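Local coordinates for protein phenol hydroxylase component phL (Pseudomonas stutzeri, PDB 3U52) that probably serves as the helical accessory subunit of a multicomponent bacterial monooxygenase that hydroxylates phenol, at residues I65-W70 / K269-E274; K117-L122 / Q236-Q241; L122-R127 / S168-M173; T277-L282 / F324-R329. All blocks are in the same frame, centred on the assembly; numbering follows the deposited sequence.

Interaction 1 (I65-W70 / K269-E274)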
loop_
_atom_site.group_PDB
_atom_site.type_symbol
_atom_site.label_atom_id
_atom_site.label_comp_id
_atom_site.label_asym_id
_atom_site.label_seq_id
_atom_site.Cartn_x
_atom_site.Cartn_y
_atom_site.Cartn_z
ATOM N N ILE D 65 -34.164 -5.412 26.649
ATOM C CA ILE D 65 -34.264 -6.178 25.414
ATOM C C ILE D 65 -33.482 -7.470 25.544
ATOM O O ILE D 65 -32.439 -7.496 26.172
ATOM C CB ILE D 65 -33.742 -5.367 24.217
ATOM C CG1 ILE D 65 -34.644 -4.146 23.951
ATOM C CG2 ILE D 65 -33.674 -6.229 22.980
ATOM C CD1 ILE D 65 -36.045 -4.490 23.403
ATOM N N ARG D 66 -34.004 -8.549 24.975
ATOM C CA ARG D 66 -33.357 -9.863 25.026
ATOM C C ARG D 66 -33.151 -10.420 23.626
ATOM O O ARG D 66 -34.027 -10.304 22.775
ATOM C CB ARG D 66 -34.195 -10.871 25.861
ATOM C CG ARG D 66 -34.295 -10.539 27.354
ATOM C CD ARG D 66 -32.941 -10.660 28.067
ATOM N NE ARG D 66 -32.758 -9.563 29.037
ATOM C CZ ARG D 66 -32.643 -9.763 30.335
ATOM N NH1 ARG D 66 -32.663 -11.008 30.786
ATOM N NH2 ARG D 66 -32.483 -8.754 31.170
ATOM N N MET D 67 -31.970 -10.986 23.397
ATOM C CA MET D 67 -31.607 -11.643 22.135
ATOM C C MET D 67 -30.901 -12.939 22.410
ATOM O O MET D 67 -29.940 -12.980 23.202
ATOM C CB MET D 67 -30.653 -10.799 21.317
ATOM C CG MET D 67 -31.204 -9.438 20.988
ATOM S SD MET D 67 -32.451 -9.400 19.701
ATOM C CE MET D 67 -31.424 -9.638 18.226
ATOM N N GLU D 68 -31.323 -13.980 21.697
ATOM C CA GLU D 68 -30.611 -15.243 21.717
ATOM C C GLU D 68 -29.155 -14.970 21.345
ATOM O O GLU D 68 -28.237 -15.512 21.960
ATOM C CB GLU D 68 -31.237 -16.260 20.753
ATOM C CG GLU D 68 -30.611 -17.678 20.865
ATOM C CD GLU D 68 -30.320 -18.323 19.484
ATOM O OE1 GLU D 68 -31.059 -19.266 19.092
ATOM O OE2 GLU D 68 -29.353 -17.887 18.792
ATOM N N ASP D 69 -28.941 -14.080 20.379
ATOM C CA ASP D 69 -27.586 -13.837 19.863
ATOM C C ASP D 69 -27.439 -12.386 19.386
ATOM O O ASP D 69 -27.964 -12.054 18.352
ATOM C CB ASP D 69 -27.337 -14.830 18.722
ATOM C CG ASP D 69 -25.922 -14.798 18.211
ATOM O OD1 ASP D 69 -25.123 -13.956 18.679
ATOM O OD2 ASP D 69 -25.613 -15.630 17.313
ATOM N N TRP D 70 -26.740 -11.522 20.129
ATOM C CA TRP D 70 -26.635 -10.100 19.715
ATOM C C TRP D 70 -25.905 -9.849 18.367
ATOM O O TRP D 70 -26.092 -8.801 17.739
ATOM C CB TRP D 70 -26.028 -9.232 20.815
ATOM C CG TRP D 70 -27.037 -8.664 21.763
ATOM C CD1 TRP D 70 -27.234 -9.031 23.075
ATOM C CD2 TRP D 70 -27.996 -7.619 21.487
ATOM N NE1 TRP D 70 -28.257 -8.279 23.624
ATOM C CE2 TRP D 70 -28.740 -7.410 22.679
ATOM C CE3 TRP D 70 -28.314 -6.863 20.341
ATOM C CZ2 TRP D 70 -29.779 -6.468 22.763
ATOM C CZ3 TRP D 70 -29.330 -5.915 20.424
ATOM C CH2 TRP D 70 -30.067 -5.735 21.638
ATOM N N LYS D 269 -35.019 -4.240 12.650
ATOM C CA LYS D 269 -35.619 -5.477 12.118
ATOM C C LYS D 269 -35.263 -6.720 12.918
ATOM O O LYS D 269 -36.117 -7.572 13.136
ATOM C CB LYS D 269 -35.233 -5.739 10.671
ATOM C CG LYS D 269 -35.994 -4.895 9.649
ATOM C CD LYS D 269 -35.889 -5.529 8.239
ATOM C CE LYS D 269 -37.230 -6.077 7.761
ATOM N NZ LYS D 269 -38.207 -4.947 7.527
ATOM N N ALA D 270 -34.001 -6.822 13.343
ATOM C CA ALA D 270 -33.521 -8.007 14.058
ATOM C C ALA D 270 -34.007 -8.032 15.500
ATOM O O ALA D 270 -34.353 -9.099 16.007
ATOM C CB ALA D 270 -31.991 -8.100 13.982
ATOM N N VAL D 271 -34.049 -6.858 16.150
ATOM C CA VAL D 271 -34.503 -6.765 17.560
ATOM C C VAL D 271 -36.050 -6.945 17.684
ATOM O O VAL D 271 -36.530 -7.739 18.492
ATOM C CB VAL D 271 -33.998 -5.451 18.212
ATOM C CG1 VAL D 271 -34.444 -5.339 19.640
ATOM C CG2 VAL D 271 -32.475 -5.425 18.201
ATOM N N ALA D 272 -36.807 -6.222 16.865
ATOM C CA ALA D 272 -38.252 -6.419 16.769
ATOM C C ALA D 272 -38.688 -7.842 16.300
ATOM O O ALA D 272 -39.586 -8.439 16.874
ATOM C CB ALA D 272 -38.867 -5.344 15.896
ATOM N N GLY D 273 -38.049 -8.380 15.279
ATOM C CA GLY D 273 -38.330 -9.739 14.812
ATOM C C GLY D 273 -37.948 -10.854 15.756
ATOM O O GLY D 273 -38.397 -11.982 15.597
ATOM N N GLU D 274 -37.122 -10.563 16.754
ATOM C CA GLU D 274 -36.695 -11.600 17.676
ATOM C C GLU D 274 -37.896 -12.203 18.479
ATOM O O GLU D 274 -38.045 -13.412 18.550
ATOM C CB GLU D 274 -35.623 -11.071 18.618
ATOM C CG GLU D 274 -35.153 -12.081 19.701
ATOM C CD GLU D 274 -33.972 -12.943 19.262
ATOM O OE1 GLU D 274 -33.547 -12.847 18.088
ATOM O OE2 GLU D 274 -33.448 -13.703 20.109
HETATM O O HOH W 1 -30.610 -13.668 18.312
#
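The backbone N-H of Glu68 meets OE2 of Glu274 in a short, nearly straight hydrogen bond (N to OE2 2.7 Å, 176° at the hydrogen), reaching the oxygen from above the carboxylate plane. The other carboxylate oxygen, OE1, accepts from a water that in turn accepts from the next amide, Asp69 N, at 2.7 Å. One carboxylate therefore serves two consecutive N-H groups, one directly and one through the water, which should hold its plane against rotation. It gets there by a chain with CG opposite the backbone N (chi1 177°) and a sharp bend at chi2; the base of that chain, CB and CG, packs on Met67 SD, 3.7 Å from Glu274 CB. The Met67 methyl CE continues toward Ala270 O, while its CG sits 3.5 Å above the plane of the Trp70 ring, over the centre. In the fold, the contact lays the irregular loop 65-70 along the C-terminal part of helix 251-274 in this all-helical chain. Deeper in, Val271 divides its two methyls between two partners: CG1 packs against Ile65 CG2 at 3.5 Å, the two side chains set crosswise, and CG2 approaches Trp70 CZ3 at 3.9 Å. Phe212 of helix 211-240 touches Ile65, Trp70 and Val271 alike, and Asn278 ND2 bonds both Arg66 O and Val271 O.

Interaction 2 (K117-L122 / Q236-Q241)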
loop_
_atom_site.group_PDB
_atom_site.type_symbol
_atom_site.label_atom_id
_atom_site.label_comp_id
_atom_site.label_asym_id
_atom_site.label_seq_id
_atom_site.Cartn_x
_atom_site.Cartn_y
_atom_site.Cartn_z
ATOM N N LYS D 117 -29.240 35.837 10.922
ATOM C CA LYS D 117 -29.788 35.552 12.253
ATOM C C LYS D 117 -30.715 34.360 12.217
ATOM O O LYS D 117 -30.703 33.553 13.125
ATOM C CB LYS D 117 -30.451 36.778 12.878
ATOM C CG LYS D 117 -29.456 37.686 13.678
ATOM C CD LYS D 117 -28.127 38.008 12.901
ATOM C CE LYS D 117 -27.119 38.812 13.730
ATOM N NZ LYS D 117 -25.737 38.621 13.172
ATOM N N GLN D 118 -31.494 34.237 11.144
ATOM C CA GLN D 118 -32.320 33.057 10.905
ATOM C C GLN D 118 -31.487 31.773 10.884
ATOM O O GLN D 118 -31.956 30.748 11.336
ATOM C CB GLN D 118 -33.097 33.153 9.585
ATOM C CG GLN D 118 -34.314 34.103 9.602
ATOM C CD GLN D 118 -35.096 34.091 8.267
ATOM O OE1 GLN D 118 -34.590 34.531 7.235
ATOM N NE2 GLN D 118 -36.333 33.593 8.299
ATOM N N LEU D 119 -30.275 31.814 10.339
ATOM C CA LEU D 119 -29.407 30.620 10.378
ATOM C C LEU D 119 -28.874 30.345 11.765
ATOM O O LEU D 119 -28.821 29.197 12.201
ATOM C CB LEU D 119 -28.246 30.759 9.407
ATOM C CG LEU D 119 -28.604 30.838 7.921
ATOM C CD1 LEU D 119 -27.344 30.971 7.108
ATOM C CD2 LEU D 119 -29.430 29.626 7.447
ATOM N N LEU D 120 -28.471 31.406 12.452
ATOM C CA LEU D 120 -27.960 31.290 13.810
ATOM C C LEU D 120 -29.035 30.789 14.770
ATOM O O LEU D 120 -28.731 30.194 15.818
ATOM C CB LEU D 120 -27.427 32.631 14.280
ATOM C CG LEU D 120 -26.204 33.125 13.523
ATOM C CD1 LEU D 120 -25.613 34.380 14.193
ATOM C CD2 LEU D 120 -25.171 31.971 13.414
ATOM N N ARG D 121 -30.293 31.046 14.412
ATOM C CA ARG D 121 -31.433 30.744 15.281
ATOM C C ARG D 121 -32.104 29.418 14.930
ATOM O O ARG D 121 -32.573 28.710 15.833
ATOM C CB ARG D 121 -32.468 31.901 15.277
ATOM C CG ARG D 121 -33.718 31.617 16.104
ATOM C CD ARG D 121 -34.614 32.859 16.254
ATOM N NE ARG D 121 -35.671 32.628 17.242
ATOM C CZ ARG D 121 -36.950 32.375 16.962
ATOM N NH1 ARG D 121 -37.396 32.350 15.701
ATOM N NH2 ARG D 121 -37.798 32.183 17.967
ATOM N N LEU D 122 -32.158 29.077 13.644
ATOM C CA LEU D 122 -32.908 27.890 13.236
ATOM C C LEU D 122 -32.021 26.666 12.970
ATOM O O LEU D 122 -32.450 25.543 13.202
ATOM C CB LEU D 122 -33.746 28.202 11.997
ATOM C CG LEU D 122 -34.748 29.342 12.226
ATOM C CD1 LEU D 122 -35.471 29.662 10.924
ATOM C CD2 LEU D 122 -35.733 28.954 13.336
ATOM N N GLN D 236 -35.560 22.999 1.655
ATOM C CA GLN D 236 -36.375 23.616 0.594
ATOM C C GLN D 236 -36.802 25.052 0.938
ATOM O O GLN D 236 -36.730 25.950 0.101
ATOM C CB GLN D 236 -37.643 22.798 0.341
ATOM C CG GLN D 236 -37.372 21.388 -0.152
ATOM C CD GLN D 236 -38.652 20.652 -0.530
ATOM O OE1 GLN D 236 -39.566 21.244 -1.128
ATOM N NE2 GLN D 236 -38.723 19.349 -0.191
ATOM N N TRP D 237 -37.281 25.248 2.160
ATOM C CA TRP D 237 -37.793 26.536 2.603
ATOM C C TRP D 237 -36.712 27.619 2.662
ATOM O O TRP D 237 -37.010 28.807 2.423
ATOM C CB TRP D 237 -38.490 26.345 3.950
ATOM C CG TRP D 237 -38.876 27.590 4.673
ATOM C CD1 TRP D 237 -40.034 28.306 4.523
ATOM C CD2 TRP D 237 -38.124 28.240 5.689
ATOM N NE1 TRP D 237 -40.039 29.380 5.388
ATOM C CE2 TRP D 237 -38.882 29.363 6.121
ATOM C CE3 TRP D 237 -36.881 27.994 6.278
ATOM C CZ2 TRP D 237 -38.433 30.243 7.108
ATOM C CZ3 TRP D 237 -36.435 28.868 7.269
ATOM C CH2 TRP D 237 -37.210 29.979 7.672
ATOM N N PHE D 238 -35.459 27.235 2.954
ATOM C CA PHE D 238 -34.327 28.209 2.929
ATOM C C PHE D 238 -34.232 28.993 1.611
ATOM O O PHE D 238 -33.801 30.150 1.584
ATOM C CB PHE D 238 -32.976 27.528 3.230
ATOM C CG PHE D 238 -32.771 27.194 4.673
ATOM C CD1 PHE D 238 -32.055 26.076 5.039
ATOM C CD2 PHE D 238 -33.308 27.993 5.672
ATOM C CE1 PHE D 238 -31.887 25.783 6.405
ATOM C CE2 PHE D 238 -33.140 27.701 7.026
ATOM C CZ PHE D 238 -32.434 26.609 7.387
ATOM N N GLU D 239 -34.655 28.358 0.522
ATOM C CA GLU D 239 -34.633 28.987 -0.800
ATOM C C GLU D 239 -35.541 30.234 -0.869
ATOM O O GLU D 239 -35.120 31.296 -1.365
ATOM C CB GLU D 239 -34.985 27.935 -1.867
ATOM C CG GLU D 239 -35.431 28.469 -3.218
ATOM C CD GLU D 239 -35.623 27.342 -4.237
ATOM O OE1 GLU D 239 -36.778 26.892 -4.462
ATOM O OE2 GLU D 239 -34.603 26.885 -4.795
ATOM N N SER D 240 -36.767 30.089 -0.342
ATOM C CA SER D 240 -37.730 31.173 -0.174
ATOM C C SER D 240 -37.226 32.308 0.745
ATOM O O SER D 240 -37.742 33.436 0.696
ATOM C CB SER D 240 -39.056 30.595 0.344
ATOM O OG SER D 240 -39.018 30.288 1.740
ATOM N N GLN D 241 -36.223 32.023 1.574
ATOM C CA GLN D 241 -35.659 33.024 2.506
ATOM C C GLN D 241 -34.381 33.680 1.991
ATOM O O GLN D 241 -33.805 34.530 2.653
ATOM C CB GLN D 241 -35.342 32.365 3.858
ATOM C CG GLN D 241 -36.545 31.826 4.570
ATOM C CD GLN D 241 -37.611 32.885 4.748
ATOM O OE1 GLN D 241 -38.648 32.827 4.098
ATOM N NE2 GLN D 241 -37.348 33.868 5.595
HETATM O O HOH W 2 -33.814 35.906 5.070
#
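Gln118 reaches from helix 113-122 to Trp237 and Gln241 at the C-terminal end of helix 211-240, two helices of the bundle that run nearly antiparallel (154°) with their local axes 12.6 Å apart. From CB, the chain leaves with CG opposite its carbonyl carbon (chi1 -75°) and stays extended, carrying the amide toward the other helix. Beyond CD, OE1 accepts a weak hydrogen bond from Gln241 NE2 and a firmer one from a water 2.7 Å away, which also donates to Gln241 O. NE2 of Gln118 lies 3.8 Å from Trp237 CH2, with amide and ring planes 78° apart; it also comes close to Gln241 NE2, two donors whose placing is doubtful. With an alanine here, the water would probably lose one of its two acceptors and Gln241 NE2 its weak one, leaving the Gln241 amide freer to turn. Beyond the polar edge, Leu122 CD1 packs on Trp237 CH2 at 3.7 Å. In 236-241, Glu239 makes a salt bridge with Arg110 of the second subunit, another copy of this protein. On the buried side, Leu119 CD2 rests over one face of the Phe238 ring, 4.2 Å above its plane and offset toward the rim.

Interaction 3 (L122-R127 / S168-M173); sequences LLVPLR and SRIALM
Val124 spreads both methyls over Ala171, CG1 at 3.9 Å and CG2 at 4.1 Å from its CB. CG2 also faces Ile170 CG2. Next to it, Leu123 sends CD2 to Ile170 CD1 at 4.1 Å, the two side chains crossing at about a right angle, and at the other end the Arg127 methylene CD lies 3.3 Å from Ser168 OG without a hydrogen bond. That hydroxyl is bonded instead to Gly164 O, one turn back along its own helix. The residues of 122-127 form the joint between two successive helices of the bundle, 113-122 and 126-143, and this joint packs on helix 147-175. A type I beta turn from Leu123 to Leu126, closed by Leu126 N to Leu123 O at 3.1 Å, presents Leu123 and Val124 to that helix. Arg127 begins with CG in the crowded position between backbone N and carbonyl carbon (chi1 55°) and then runs extended, which carries its guanidinium past Ser168. Outside the two segments, its NH2 forms a salt bridge with an acidic side chain of a chain of another protein. Farther out, Val230 of helix 211-240 backs Leu123, Phe99 of helix 81-105 packs on Ile170, and Leu182 touches both Arg127 and Ala171.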
loop_
_atom_site.group_PDB
_atom_site.type_symbol
_atom_site.label_atom_id
_atom_site.label_comp_id
_atom_site.label_asym_id
_atom_site.label_seq_id
_atom_site.Cartn_x
_atom_site.Cartn_y
_atom_site.Cartn_z
ATOM N N LEU D 122 -32.158 29.077 13.644
ATOM C CA LEU D 122 -32.908 27.890 13.236
ATOM C C LEU D 122 -32.021 26.666 12.970
ATOM O O LEU D 122 -32.450 25.543 13.202
ATOM C CB LEU D 122 -33.746 28.202 11.997
ATOM C CG LEU D 122 -34.748 29.342 12.226
ATOM C CD1 LEU D 122 -35.471 29.662 10.924
ATOM C CD2 LEU D 122 -35.733 28.954 13.336
ATOM N N LEU D 123 -30.798 26.912 12.510
ATOM C CA LEU D 123 -29.877 25.851 12.030
ATOM C C LEU D 123 -28.710 25.601 12.978
ATOM O O LEU D 123 -28.507 24.484 13.446
ATOM C CB LEU D 123 -29.347 26.184 10.615
ATOM C CG LEU D 123 -28.456 25.083 9.986
ATOM C CD1 LEU D 123 -29.272 23.801 9.838
ATOM C CD2 LEU D 123 -27.919 25.533 8.659
ATOM N N VAL D 124 -27.942 26.631 13.284
ATOM C CA VAL D 124 -26.719 26.416 14.042
ATOM C C VAL D 124 -26.915 25.745 15.424
ATOM O O VAL D 124 -26.070 24.920 15.799
ATOM C CB VAL D 124 -25.792 27.691 14.053
ATOM C CG1 VAL D 124 -24.602 27.501 14.952
ATOM C CG2 VAL D 124 -25.340 28.016 12.596
ATOM N N PRO D 125 -28.006 26.076 16.191
ATOM C CA PRO D 125 -28.084 25.428 17.518
ATOM C C PRO D 125 -28.271 23.898 17.507
ATOM O O PRO D 125 -28.046 23.243 18.524
ATOM C CB PRO D 125 -29.236 26.168 18.232
ATOM C CG PRO D 125 -29.379 27.505 17.468
ATOM C CD PRO D 125 -29.059 27.082 16.013
ATOM N N LEU D 126 -28.623 23.330 16.359
ATOM C CA LEU D 126 -28.565 21.902 16.166
ATOM C C LEU D 126 -27.198 21.268 16.488
ATOM O O LEU D 126 -27.159 20.076 16.739
ATOM C CB LEU D 126 -28.972 21.521 14.730
ATOM C CG LEU D 126 -30.398 21.873 14.266
ATOM C CD1 LEU D 126 -30.624 21.332 12.842
ATOM C CD2 LEU D 126 -31.384 21.245 15.207
ATOM N N ARG D 127 -26.091 22.028 16.482
ATOM C CA ARG D 127 -24.834 21.448 16.977
ATOM C C ARG D 127 -24.928 20.921 18.393
ATOM O O ARG D 127 -24.169 20.026 18.775
ATOM C CB ARG D 127 -23.671 22.436 16.922
ATOM C CG ARG D 127 -23.875 23.760 17.628
ATOM C CD ARG D 127 -22.658 24.649 17.457
ATOM N NE ARG D 127 -22.849 25.848 18.252
ATOM C CZ ARG D 127 -21.982 26.338 19.138
ATOM N NH1 ARG D 127 -20.784 25.787 19.304
ATOM N NH2 ARG D 127 -22.305 27.441 19.806
ATOM N N SER D 168 -21.126 24.268 13.354
ATOM C CA SER D 168 -20.238 25.280 13.922
ATOM C C SER D 168 -19.521 26.170 12.900
ATOM O O SER D 168 -19.428 27.406 13.056
ATOM C CB SER D 168 -19.201 24.614 14.796
ATOM O OG SER D 168 -19.851 23.904 15.821
ATOM N N ARG D 169 -18.958 25.545 11.864
ATOM C CA ARG D 169 -18.202 26.286 10.876
ATOM C C ARG D 169 -19.046 27.214 10.026
ATOM O O ARG D 169 -18.570 28.235 9.547
ATOM C CB ARG D 169 -17.461 25.313 9.969
ATOM C CG ARG D 169 -16.207 24.776 10.649
ATOM C CD ARG D 169 -15.187 24.657 9.573
ATOM N NE ARG D 169 -14.986 23.275 9.311
ATOM C CZ ARG D 169 -14.535 22.752 8.182
ATOM N NH1 ARG D 169 -14.285 23.484 7.091
ATOM N NH2 ARG D 169 -14.381 21.445 8.171
ATOM N N ILE D 170 -20.290 26.858 9.820
ATOM C CA ILE D 170 -21.212 27.772 9.152
ATOM C C ILE D 170 -21.277 29.076 9.953
ATOM O O ILE D 170 -21.198 30.175 9.391
ATOM C CB ILE D 170 -22.612 27.151 9.074
ATOM C CG1 ILE D 170 -22.600 25.973 8.079
ATOM C CG2 ILE D 170 -23.639 28.226 8.738
ATOM C CD1 ILE D 170 -23.935 25.329 7.884
ATOM N N ALA D 171 -21.383 28.965 11.276
ATOM C CA ALA D 171 -21.442 30.159 12.109
ATOM C C ALA D 171 -20.143 30.915 12.039
ATOM O O ALA D 171 -20.158 32.152 11.963
ATOM C CB ALA D 171 -21.775 29.802 13.520
ATOM N N LEU D 172 -19.015 30.188 12.047
ATOM C CA LEU D 172 -17.707 30.801 11.930
ATOM C C LEU D 172 -17.526 31.497 10.592
ATOM O O LEU D 172 -16.815 32.505 10.499
ATOM C CB LEU D 172 -16.588 29.772 12.149
ATOM C CG LEU D 172 -16.447 29.389 13.619
ATOM C CD1 LEU D 172 -15.385 28.299 13.831
ATOM C CD2 LEU D 172 -16.134 30.629 14.518
ATOM N N MET D 173 -18.155 30.955 9.560
ATOM C CA MET D 173 -18.123 31.586 8.269
ATOM C C MET D 173 -18.858 32.907 8.372
ATOM O O MET D 173 -18.363 33.906 7.905
ATOM C CB MET D 173 -18.785 30.699 7.209
ATOM C CG MET D 173 -18.283 31.032 5.847
ATOM S SD MET D 173 -18.950 29.991 4.566
ATOM C CE MET D 173 -18.424 28.368 5.122
#

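Interaction 4 (T277-L282 / F324-R329); sequences TNRELL and FELQSR
The Arg279 guanidinium and the Glu325 carboxylate lie stacked, their planes 20° apart, with Glu325 OE1 3.9 Å above the guanidinium and over its centre. No N-H points at the oxygen, so any attraction is probably one of charge alone; the closest nitrogen, Arg279 NH2, is 4.0 Å from OE1. NH1 of Arg279 is instead bonded to Ala272 O. Bends at chi2 and chi3 (64°) fold the arginine chain so that CD faces Glu325 CB and Phe324 O, a buried carbonyl with no partner in the model. Glu325 has positive phi (69°) as the C-prime residue of a Schellman motif that ends helix 307-322, with Leu326 N bonded to Leu321 O. Released from that helix, Leu326 drops CD2 onto helix 276-302, 3.6 Å from Arg279 O and 4.0 Å from Leu282 CB. Replacing Arg279 by a leucine would probably leave Glu325 without this nearby opposite charge and Ala272 O without this donor. Leu326 also touches Met268 of helix 251-274 and Ile286 of helix 276-302.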
loop_
_atom_site.group_PDB
_atom_site.type_symbol
_atom_site.label_atom_id
_atom_site.label_comp_id
_atom_site.label_asym_id
_atom_site.label_seq_id
_atom_site.Cartn_x
_atom_site.Cartn_y
_atom_site.Cartn_z
ATOM N N THR D 277 -42.156 -10.110 22.929
ATOM C CA THR D 277 -41.785 -9.380 24.141
ATOM C C THR D 277 -40.913 -8.145 23.832
ATOM O O THR D 277 -41.131 -7.056 24.380
ATOM C CB THR D 277 -40.978 -10.238 25.074
ATOM O OG1 THR D 277 -41.089 -11.602 24.696
ATOM C CG2 THR D 277 -41.480 -10.071 26.451
ATOM N N ASN D 278 -39.908 -8.332 22.973
ATOM C CA ASN D 278 -39.028 -7.243 22.549
ATOM C C ASN D 278 -39.908 -6.190 21.939
ATOM O O ASN D 278 -39.868 -5.054 22.336
ATOM C CB ASN D 278 -38.030 -7.727 21.513
ATOM C CG ASN D 278 -36.763 -8.277 22.123
ATOM O OD1 ASN D 278 -36.600 -8.357 23.358
ATOM N ND2 ASN D 278 -35.821 -8.639 21.249
ATOM N N ARG D 279 -40.735 -6.609 20.992
ATOM C CA ARG D 279 -41.705 -5.742 20.328
ATOM C C ARG D 279 -42.660 -4.991 21.287
ATOM O O ARG D 279 -42.849 -3.772 21.165
ATOM C CB ARG D 279 -42.480 -6.613 19.358
ATOM C CG ARG D 279 -42.744 -5.983 18.041
ATOM C CD ARG D 279 -42.662 -7.011 16.916
ATOM N NE ARG D 279 -43.682 -8.053 16.993
ATOM C CZ ARG D 279 -43.436 -9.370 16.969
ATOM N NH1 ARG D 279 -42.197 -9.855 16.855
ATOM N NH2 ARG D 279 -44.456 -10.215 17.033
ATOM N N GLU D 280 -43.253 -5.713 22.243
ATOM C CA GLU D 280 -44.018 -5.075 23.345
ATOM C C GLU D 280 -43.231 -3.947 24.030
ATOM O O GLU D 280 -43.740 -2.846 24.215
ATOM C CB GLU D 280 -44.419 -6.103 24.438
ATOM C CG GLU D 280 -45.605 -7.073 24.112
ATOM C CD GLU D 280 -45.589 -8.354 24.997
ATOM O OE1 GLU D 280 -45.211 -8.279 26.201
ATOM O OE2 GLU D 280 -45.936 -9.451 24.480
ATOM N N LEU D 281 -41.994 -4.262 24.433
ATOM C CA LEU D 281 -41.102 -3.313 25.088
ATOM C C LEU D 281 -40.812 -2.103 24.186
ATOM O O LEU D 281 -40.880 -0.954 24.621
ATOM C CB LEU D 281 -39.800 -4.014 25.453
ATOM C CG LEU D 281 -39.164 -3.829 26.830
ATOM C CD1 LEU D 281 -37.669 -4.154 26.732
ATOM C CD2 LEU D 281 -39.403 -2.440 27.439
ATOM N N LEU D 282 -40.504 -2.364 22.920
ATOM C CA LEU D 282 -40.227 -1.296 21.973
ATOM C C LEU D 282 -41.441 -0.393 21.810
ATOM O O LEU D 282 -41.311 0.828 21.769
ATOM C CB LEU D 282 -39.787 -1.872 20.607
ATOM C CG LEU D 282 -38.449 -2.636 20.489
ATOM C CD1 LEU D 282 -38.230 -3.121 19.069
ATOM C CD2 LEU D 282 -37.295 -1.757 20.887
ATOM N N PHE D 324 -41.448 -2.692 11.082
ATOM C CA PHE D 324 -40.975 -3.503 12.207
ATOM C C PHE D 324 -42.115 -4.071 13.033
ATOM O O PHE D 324 -41.863 -4.665 14.085
ATOM C CB PHE D 324 -40.053 -2.719 13.143
ATOM C CG PHE D 324 -39.061 -1.839 12.443
ATOM C CD1 PHE D 324 -38.908 -0.520 12.838
ATOM C CD2 PHE D 324 -38.293 -2.319 11.390
ATOM C CE1 PHE D 324 -38.017 0.309 12.193
ATOM C CE2 PHE D 324 -37.390 -1.499 10.744
ATOM C CZ PHE D 324 -37.251 -0.188 11.149
ATOM N N GLU D 325 -43.346 -3.887 12.551
ATOM C CA GLU D 325 -44.556 -4.313 13.244
ATOM C C GLU D 325 -44.704 -3.442 14.482
ATOM O O GLU D 325 -44.935 -3.961 15.580
ATOM C CB GLU D 325 -44.501 -5.816 13.661
ATOM C CG GLU D 325 -44.408 -6.870 12.522
ATOM C CD GLU D 325 -43.660 -8.174 12.960
ATOM O OE1 GLU D 325 -44.330 -9.231 13.121
ATOM O OE2 GLU D 325 -42.405 -8.138 13.155
ATOM N N LEU D 326 -44.522 -2.134 14.320
ATOM C CA LEU D 326 -44.608 -1.206 15.441
ATOM C C LEU D 326 -45.413 0.009 15.039
ATOM O O LEU D 326 -45.513 0.328 13.864
ATOM C CB LEU D 326 -43.216 -0.770 15.933
ATOM C CG LEU D 326 -42.272 -1.807 16.542
ATOM C CD1 LEU D 326 -40.836 -1.291 16.558
ATOM C CD2 LEU D 326 -42.722 -2.190 17.932
ATOM N N GLN D 327 -45.958 0.707 16.027
ATOM C CA GLN D 327 -46.919 1.767 15.767
ATOM C C GLN D 327 -46.450 3.123 16.261
ATOM O O GLN D 327 -45.841 3.232 17.322
ATOM C CB GLN D 327 -48.249 1.433 16.450
ATOM C CG GLN D 327 -49.457 2.105 15.822
ATOM C CD GLN D 327 -50.292 1.152 14.957
ATOM O OE1 GLN D 327 -49.946 0.861 13.800
ATOM N NE2 GLN D 327 -51.418 0.684 15.516
ATOM N N SER D 328 -46.737 4.141 15.464
ATOM C CA SER D 328 -46.660 5.526 15.901
ATOM C C SER D 328 -47.822 6.312 15.278
ATOM O O SER D 328 -48.351 5.956 14.211
ATOM C CB SER D 328 -45.291 6.164 15.603
ATOM O OG SER D 328 -45.189 6.709 14.292
ATOM N N ARG D 329 -48.201 7.387 15.958
ATOM C CA ARG D 329 -49.438 8.098 15.661
ATOM C C ARG D 329 -49.292 9.262 14.664
ATOM O O ARG D 329 -49.762 10.378 14.939
ATOM C CB ARG D 329 -50.102 8.545 16.978
ATOM C CG ARG D 329 -49.803 7.586 18.175
ATOM C CD ARG D 329 -48.807 8.193 19.191
ATOM N NE ARG D 329 -49.505 8.807 20.333
ATOM C CZ ARG D 329 -50.190 9.953 20.306
ATOM N NH1 ARG D 329 -50.290 10.677 19.186
ATOM N NH2 ARG D 329 -50.778 10.376 21.424
#

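In the fold
Interactions 1 and 4 adjoin on one side of the chain's centre; 2 and 3 adjoin each other, across that centre from interaction 1. Interactions 1 and 4 each set a loop on one of two successive helices, 251-274 and 276-302, and are joined by side chains of 277-282 bonding to backbone carbonyls of interaction 1. Interactions 2 and 3 share Leu122, and Val124 N probably bonds to Leu119 O, five residues back. Interaction 3 is wholly buried and almost purely apolar; interaction 4 is mostly buried apart from exposed Glu325, 1 and 2 only partly. A carboxylate accepts from amides, directly and through water, in interaction 1 but only stacks on a guanidinium in interaction 4. Other chains reach only interactions 2 and 3.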